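PDB 7C2B: ferredoxin-thioredoxin reductase subunit A2, chloroplastic from Arabidopsis thaliana, which probably serves as the variable subunit of ferredoxin-thioredoxin reductase, the chloroplast enzyme that reduces thioredoxins with electrons from reduced ferredoxin. Local coordinates for residues 58-63 / 84-89; 37-42 / 106-111. All blocks are in the same frame, centred on the assembly; numbering follows the deposited sequence.

Contact 1 of 2, residues 58-63 / 84-89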
loop_
_atom_site.group_PDB
_atom_site.type_symbol
_atom_site.label_atom_id
_atom_site.label_comp_id
_atom_site.label_asym_id
_atom_site.label_seq_id
_atom_site.Cartn_x
_atom_site.Cartn_y
_atom_site.Cartn_z
ATOM N N MET B 58 18.306 2.991 14.363
ATOM C CA MET B 58 19.529 3.329 13.639
ATOM C C MET B 58 20.752 3.037 14.494
ATOM O O MET B 58 20.822 3.435 15.662
ATOM C CB MET B 58 19.533 4.795 13.221
ATOM C CG MET B 58 20.817 5.149 12.470
ATOM S SD MET B 58 20.620 6.676 11.590
ATOM C CE MET B 58 22.171 6.715 10.669
ATOM N N GLY B 59 21.704 2.307 13.922
ATOM C CA GLY B 59 22.900 1.936 14.640
ATOM C C GLY B 59 22.802 0.656 15.435
ATOM O O GLY B 59 23.835 0.148 15.884
ATOM N N MET B 60 21.605 0.113 15.633
ATOM C CA MET B 60 21.474 -1.143 16.352
ATOM C C MET B 60 21.929 -2.305 15.479
ATOM O O MET B 60 21.783 -2.287 14.254
ATOM C CB MET B 60 20.033 -1.353 16.812
ATOM C CG MET B 60 19.638 -0.351 17.875
ATOM S SD MET B 60 18.044 -0.670 18.627
ATOM C CE MET B 60 18.254 -2.378 19.144
ATOM N N GLU B 61 22.485 -3.319 16.125
ATOM C CA GLU B 61 23.001 -4.493 15.442
ATOM C C GLU B 61 22.175 -5.716 15.808
ATOM O O GLU B 61 21.783 -5.897 16.967
ATOM C CB GLU B 61 24.475 -4.706 15.790
ATOM C CG GLU B 61 25.346 -3.522 15.363
ATOM C CD GLU B 61 26.792 -3.675 15.781
ATOM O OE1 GLU B 61 27.092 -4.657 16.497
ATOM O OE2 GLU B 61 27.623 -2.819 15.391
ATOM N N GLY B 62 21.899 -6.543 14.808
ATOM C CA GLY B 62 21.168 -7.773 15.027
ATOM C C GLY B 62 21.558 -8.802 13.992
ATOM O O GLY B 62 22.625 -8.687 13.386
ATOM N N PHE B 63 20.724 -9.807 13.757
ATOM C CA PHE B 63 21.047 -10.763 12.714
ATOM C C PHE B 63 19.792 -11.122 11.944
ATOM O O PHE B 63 18.679 -11.064 12.470
ATOM C CB PHE B 63 21.737 -12.031 13.273
ATOM C CG PHE B 63 20.838 -12.951 14.055
ATOM C CD1 PHE B 63 20.720 -12.816 15.435
ATOM C CD2 PHE B 63 20.160 -13.986 13.427
ATOM C CE1 PHE B 63 19.922 -13.672 16.168
ATOM C CE2 PHE B 63 19.355 -14.849 14.146
ATOM C CZ PHE B 63 19.229 -14.690 15.528
ATOM N N VAL B 84 14.631 -9.399 11.061
ATOM C CA VAL B 84 15.894 -9.227 11.770
ATOM C C VAL B 84 15.637 -9.314 13.268
ATOM O O VAL B 84 14.720 -8.665 13.787
ATOM C CB VAL B 84 16.565 -7.893 11.406
ATOM C CG1 VAL B 84 17.900 -7.758 12.114
ATOM C CG2 VAL B 84 16.740 -7.797 9.904
ATOM N N GLN B 85 16.459 -10.104 13.963
ATOM C CA GLN B 85 16.353 -10.244 15.410
ATOM C C GLN B 85 17.284 -9.254 16.094
ATOM O O GLN B 85 18.474 -9.187 15.772
ATOM C CB GLN B 85 16.690 -11.670 15.851
ATOM C CG GLN B 85 16.690 -11.873 17.368
ATOM C CD GLN B 85 16.826 -13.338 17.742
ATOM O OE1 GLN B 85 16.195 -14.198 17.133
ATOM N NE2 GLN B 85 17.667 -13.629 18.726
ATOM N N PHE B 86 16.731 -8.483 17.030
ATOM C CA PHE B 86 17.476 -7.530 17.834
ATOM C C PHE B 86 17.308 -7.890 19.301
ATOM O O PHE B 86 16.308 -8.490 19.694
ATOM C CB PHE B 86 16.984 -6.087 17.628
ATOM C CG PHE B 86 17.186 -5.560 16.235
ATOM C CD1 PHE B 86 18.389 -4.972 15.871
ATOM C CD2 PHE B 86 16.163 -5.624 15.297
ATOM C CE1 PHE B 86 18.580 -4.480 14.592
ATOM C CE2 PHE B 86 16.342 -5.134 14.022
ATOM C CZ PHE B 86 17.556 -4.554 13.666
ATOM N N VAL B 87 18.297 -7.526 20.105
ATOM C CA VAL B 87 18.170 -7.511 21.557
ATOM C C VAL B 87 18.577 -6.124 22.022
ATOM O O VAL B 87 19.642 -5.632 21.636
ATOM C CB VAL B 87 19.038 -8.586 22.241
ATOM C CG1 VAL B 87 18.681 -8.673 23.726
ATOM C CG2 VAL B 87 18.845 -9.944 21.578
ATOM N N LYS B 88 17.725 -5.481 22.818
ATOM C CA LYS B 88 17.997 -4.137 23.315
ATOM C C LYS B 88 17.956 -4.132 24.836
ATOM O O LYS B 88 16.989 -4.609 25.442
ATOM C CB LYS B 88 16.998 -3.117 22.770
ATOM C CG LYS B 88 17.378 -1.677 23.091
ATOM C CD LYS B 88 16.176 -0.752 23.011
ATOM C CE LYS B 88 16.432 0.534 23.770
ATOM N NZ LYS B 88 17.528 1.320 23.143
ATOM N N GLU B 89 19.014 -3.597 25.440
ATOM C CA GLU B 89 19.083 -3.466 26.886
ATOM C C GLU B 89 18.158 -2.351 27.345
ATOM O O GLU B 89 18.230 -1.226 26.844
ATOM C CB GLU B 89 20.520 -3.174 27.317
ATOM C CG GLU B 89 21.314 -4.407 27.706
ATOM C CD GLU B 89 20.729 -5.103 28.913
ATOM O OE1 GLU B 89 20.458 -6.320 28.823
ATOM O OE2 GLU B 89 20.524 -4.429 29.949
HETATM O O HOH W 1 20.771 -6.998 18.917
#
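One face of the Phe63 ring is covered by Gln85, whose CB sits 4.1 Å from the ring centroid in a CH-pi contact offset toward the rim. The two side chains run side by side, and the Gln85 amide, turned 57° from the ring, ends with NE2 3.4 Å from Phe63 CE1. A chi1 of 72° puts Phe63 CG between the backbone N and the carbonyl carbon, which turns the ring toward Gln85. The Phe86 ring meets backbone and one side chain: Met60 O lies at its edge, and Met60 CB packs 4.1 Å from Phe86 CD1. Phe98 meets this ring from strand 94-102. Phe63 and Gln85 also form an antiparallel hydrogen-bonded pair joining neighbouring strands 61-67 and 82-90 of the sheet, with Phe63 N to Gln85 O at 3.1 Å and Gln85 N to Phe63 O at 2.8 Å. Gly62 CA comes within 3.1 Å of Gln85 O; a side chain there would run into that oxygen and the Phe86 ring. Farther on the strands splay, and Met60 CE rests 3.9 Å from Lys88 CB. Two direct bonds thus hold the Phe63 end, while beyond it a bridging water supplies the partner that Glu61 O and Val87 N do not find in each other.

Contact 2 of 2, residues 37-42 / 106-111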
loop_
_atom_site.group_PDB
_atom_site.type_symbol
_atom_site.label_atom_id
_atom_site.label_comp_id
_atom_site.label_asym_id
_atom_site.label_seq_id
_atom_site.Cartn_x
_atom_site.Cartn_y
_atom_site.Cartn_z
ATOM N N ARG B 37 25.034 -11.091 10.542
ATOM C CA ARG B 37 24.899 -9.930 11.409
ATOM C C ARG B 37 24.790 -8.660 10.570
ATOM O O ARG B 37 25.504 -8.493 9.577
ATOM C CB ARG B 37 26.089 -9.838 12.364
ATOM C CG ARG B 37 26.323 -11.120 13.160
ATOM C CD ARG B 37 27.463 -10.970 14.155
ATOM N NE ARG B 37 27.276 -9.794 14.998
ATOM C CZ ARG B 37 28.134 -8.780 15.070
ATOM N NH1 ARG B 37 29.253 -8.799 14.350
ATOM N NH2 ARG B 37 27.868 -7.749 15.864
ATOM N N VAL B 38 23.888 -7.762 10.983
ATOM C CA VAL B 38 23.580 -6.548 10.239
ATOM C C VAL B 38 23.497 -5.376 11.208
ATOM O O VAL B 38 23.233 -5.541 12.402
ATOM C CB VAL B 38 22.252 -6.663 9.453
ATOM C CG1 VAL B 38 22.357 -7.729 8.356
ATOM C CG2 VAL B 38 21.100 -6.968 10.389
ATOM N N ARG B 39 23.704 -4.178 10.665
ATOM C CA ARG B 39 23.551 -2.922 11.389
ATOM C C ARG B 39 22.556 -2.051 10.635
ATOM O O ARG B 39 22.650 -1.922 9.410
ATOM C CB ARG B 39 24.902 -2.201 11.518
ATOM C CG ARG B 39 24.863 -0.874 12.272
ATOM C CD ARG B 39 26.254 -0.231 12.339
ATOM N NE ARG B 39 27.219 -1.085 13.031
ATOM C CZ ARG B 39 28.241 -1.703 12.438
ATOM N NH1 ARG B 39 28.440 -1.565 11.137
ATOM N NH2 ARG B 39 29.061 -2.463 13.146
ATOM N N VAL B 40 21.613 -1.443 11.358
ATOM C CA VAL B 40 20.657 -0.552 10.712
ATOM C C VAL B 40 21.350 0.757 10.374
ATOM O O VAL B 40 22.007 1.368 11.227
ATOM C CB VAL B 40 19.434 -0.313 11.614
ATOM C CG1 VAL B 40 18.496 0.711 10.987
ATOM C CG2 VAL B 40 18.695 -1.624 11.866
ATOM N N THR B 41 21.190 1.210 9.134
ATOM C CA THR B 41 21.980 2.319 8.614
ATOM C C THR B 41 21.170 3.580 8.358
ATOM O O THR B 41 21.724 4.557 7.836
ATOM C CB THR B 41 22.684 1.894 7.322
ATOM O OG1 THR B 41 21.724 1.324 6.428
ATOM C CG2 THR B 41 23.734 0.848 7.623
ATOM N N VAL B 42 19.886 3.586 8.703
ATOM C CA VAL B 42 18.997 4.718 8.444
ATOM C C VAL B 42 18.138 4.947 9.676
ATOM O O VAL B 42 17.954 4.039 10.497
ATOM C CB VAL B 42 18.093 4.476 7.217
ATOM C CG1 VAL B 42 18.928 4.315 5.932
ATOM C CG2 VAL B 42 17.202 3.261 7.450
ATOM N N GLU B 106 18.016 -0.537 4.174
ATOM C CA GLU B 106 17.969 -0.015 5.532
ATOM C C GLU B 106 19.079 -0.559 6.422
ATOM O O GLU B 106 19.177 -0.156 7.585
ATOM C CB GLU B 106 16.591 -0.316 6.153
ATOM C CG GLU B 106 15.476 0.375 5.373
ATOM C CD GLU B 106 14.078 0.016 5.851
ATOM O OE1 GLU B 106 13.874 -1.118 6.342
ATOM O OE2 GLU B 106 13.181 0.876 5.712
ATOM N N PHE B 107 19.913 -1.466 5.921
ATOM C CA PHE B 107 20.940 -2.054 6.768
ATOM C C PHE B 107 22.158 -2.394 5.921
ATOM O O PHE B 107 22.103 -2.411 4.689
ATOM C CB PHE B 107 20.418 -3.302 7.510
ATOM C CG PHE B 107 20.032 -4.439 6.598
ATOM C CD1 PHE B 107 20.971 -5.382 6.207
ATOM C CD2 PHE B 107 18.732 -4.563 6.136
ATOM C CE1 PHE B 107 20.624 -6.415 5.365
ATOM C CE2 PHE B 107 18.369 -5.599 5.295
ATOM C CZ PHE B 107 19.316 -6.530 4.907
ATOM N N GLU B 108 23.260 -2.686 6.608
ATOM C CA GLU B 108 24.489 -3.159 5.987
ATOM C C GLU B 108 24.949 -4.418 6.711
ATOM O O GLU B 108 24.721 -4.581 7.915
ATOM C CB GLU B 108 25.595 -2.076 6.034
ATOM C CG GLU B 108 26.203 -1.897 7.430
ATOM C CD GLU B 108 27.002 -0.613 7.588
ATOM O OE1 GLU B 108 27.169 0.123 6.592
ATOM O OE2 GLU B 108 27.456 -0.343 8.721
ATOM N N LEU B 109 25.580 -5.323 5.964
ATOM C CA LEU B 109 26.224 -6.476 6.581
ATOM C C LEU B 109 27.387 -6.024 7.455
ATOM O O LEU B 109 28.132 -5.107 7.101
ATOM C CB LEU B 109 26.728 -7.445 5.512
ATOM C CG LEU B 109 25.677 -8.199 4.698
ATOM C CD1 LEU B 109 26.352 -9.127 3.702
ATOM C CD2 LEU B 109 24.776 -8.977 5.612
ATOM N N ILE B 110 27.549 -6.677 8.600
ATOM C CA ILE B 110 28.617 -6.311 9.528
ATOM C C ILE B 110 29.923 -7.017 9.182
ATOM O O ILE B 110 30.963 -6.368 9.035
ATOM C CB ILE B 110 28.180 -6.609 10.976
ATOM C CG1 ILE B 110 27.222 -5.525 11.467
ATOM C CG2 ILE B 110 29.389 -6.685 11.895
ATOM C CD1 ILE B 110 26.707 -5.771 12.858
ATOM N N ASP B 111 29.870 -8.342 9.035
ATOM C CA ASP B 111 31.046 -9.216 8.871
ATOM C C ASP B 111 31.847 -9.310 10.169
ATOM O O ASP B 111 32.561 -8.377 10.543
ATOM C CB ASP B 111 31.957 -8.740 7.727
ATOM C CG ASP B 111 31.224 -8.642 6.403
ATOM O OD1 ASP B 111 30.570 -9.635 6.023
ATOM O OD2 ASP B 111 31.304 -7.580 5.744
HETATM O O HOH W 2 27.540 -10.168 8.445
#
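Val38, a buried residue, packs tightly against Phe107 on the face that carries Val40, the valine CG1 lying 3.5 Å from Phe107 CD1. With CG1 opposite the carbonyl carbon (chi1 -65°), this methyl also reaches Leu109 CD2 at 3.9 Å. Ile64 and Leu102 add to the layer, and Phe82 meets the Phe107 ring edge-to-face. Between the strands, Arg39 and Glu108 form an antiparallel hydrogen-bonded pair, each backbone N giving a bond to the other's O at 3.0 Å. Beyond each end of strand 107-109 the bonding continues, Ile110 N to Arg37 O and Thr41 N to Glu106 O. The contact joins the first strand to the last of an antiparallel sheet consistent with the SH3-like fold of this subunit. The other side is more open and carries the charges, with Ile110 packed beneath them, its CD1 3.5 Å from Val38 O. Here Arg39 NH1 reaches Glu108 OE2 at 2.9 Å in a salt bridge, the carboxylate oxygen lying in the guanidinium plane but taken on its anti side, with the two planes 87° apart. Ile110 CG1 covers one face of that guanidinium, whose NH2 is also paired with Glu61. A leucine in place of Arg39 would probably leave Glu108 without its salt-bridge mate and Glu61 with a long, weak pairing to Arg37. Ile110 CD1 lies over one face of the Arg37 guanidinium too, and a water 2.9 Å from Arg37 O links it to Asp111 N.

Contacts 1 and 2 lie in one five-stranded antiparallel sheet, their centres about 9 Å apart. Its order is 94-102, 82-90, 61-67, 37-40, 107-109: contact 1 joins the second and third strands, contact 2 the fourth and fifth. The seam between them is the pairing of 61-67 with 37-40, where Gly62 O and Val38 N probably share a hydrogen bond and the Glu61-Arg39 salt bridge ties one contact to the other. Along the chain, contact 1 is nested within the loop that contact 2 closes, so the last strand pairs with the first and forms the edge of the sheet within this chain. Together the two contacts build four of the five strands into the main sheet of this variable subunit.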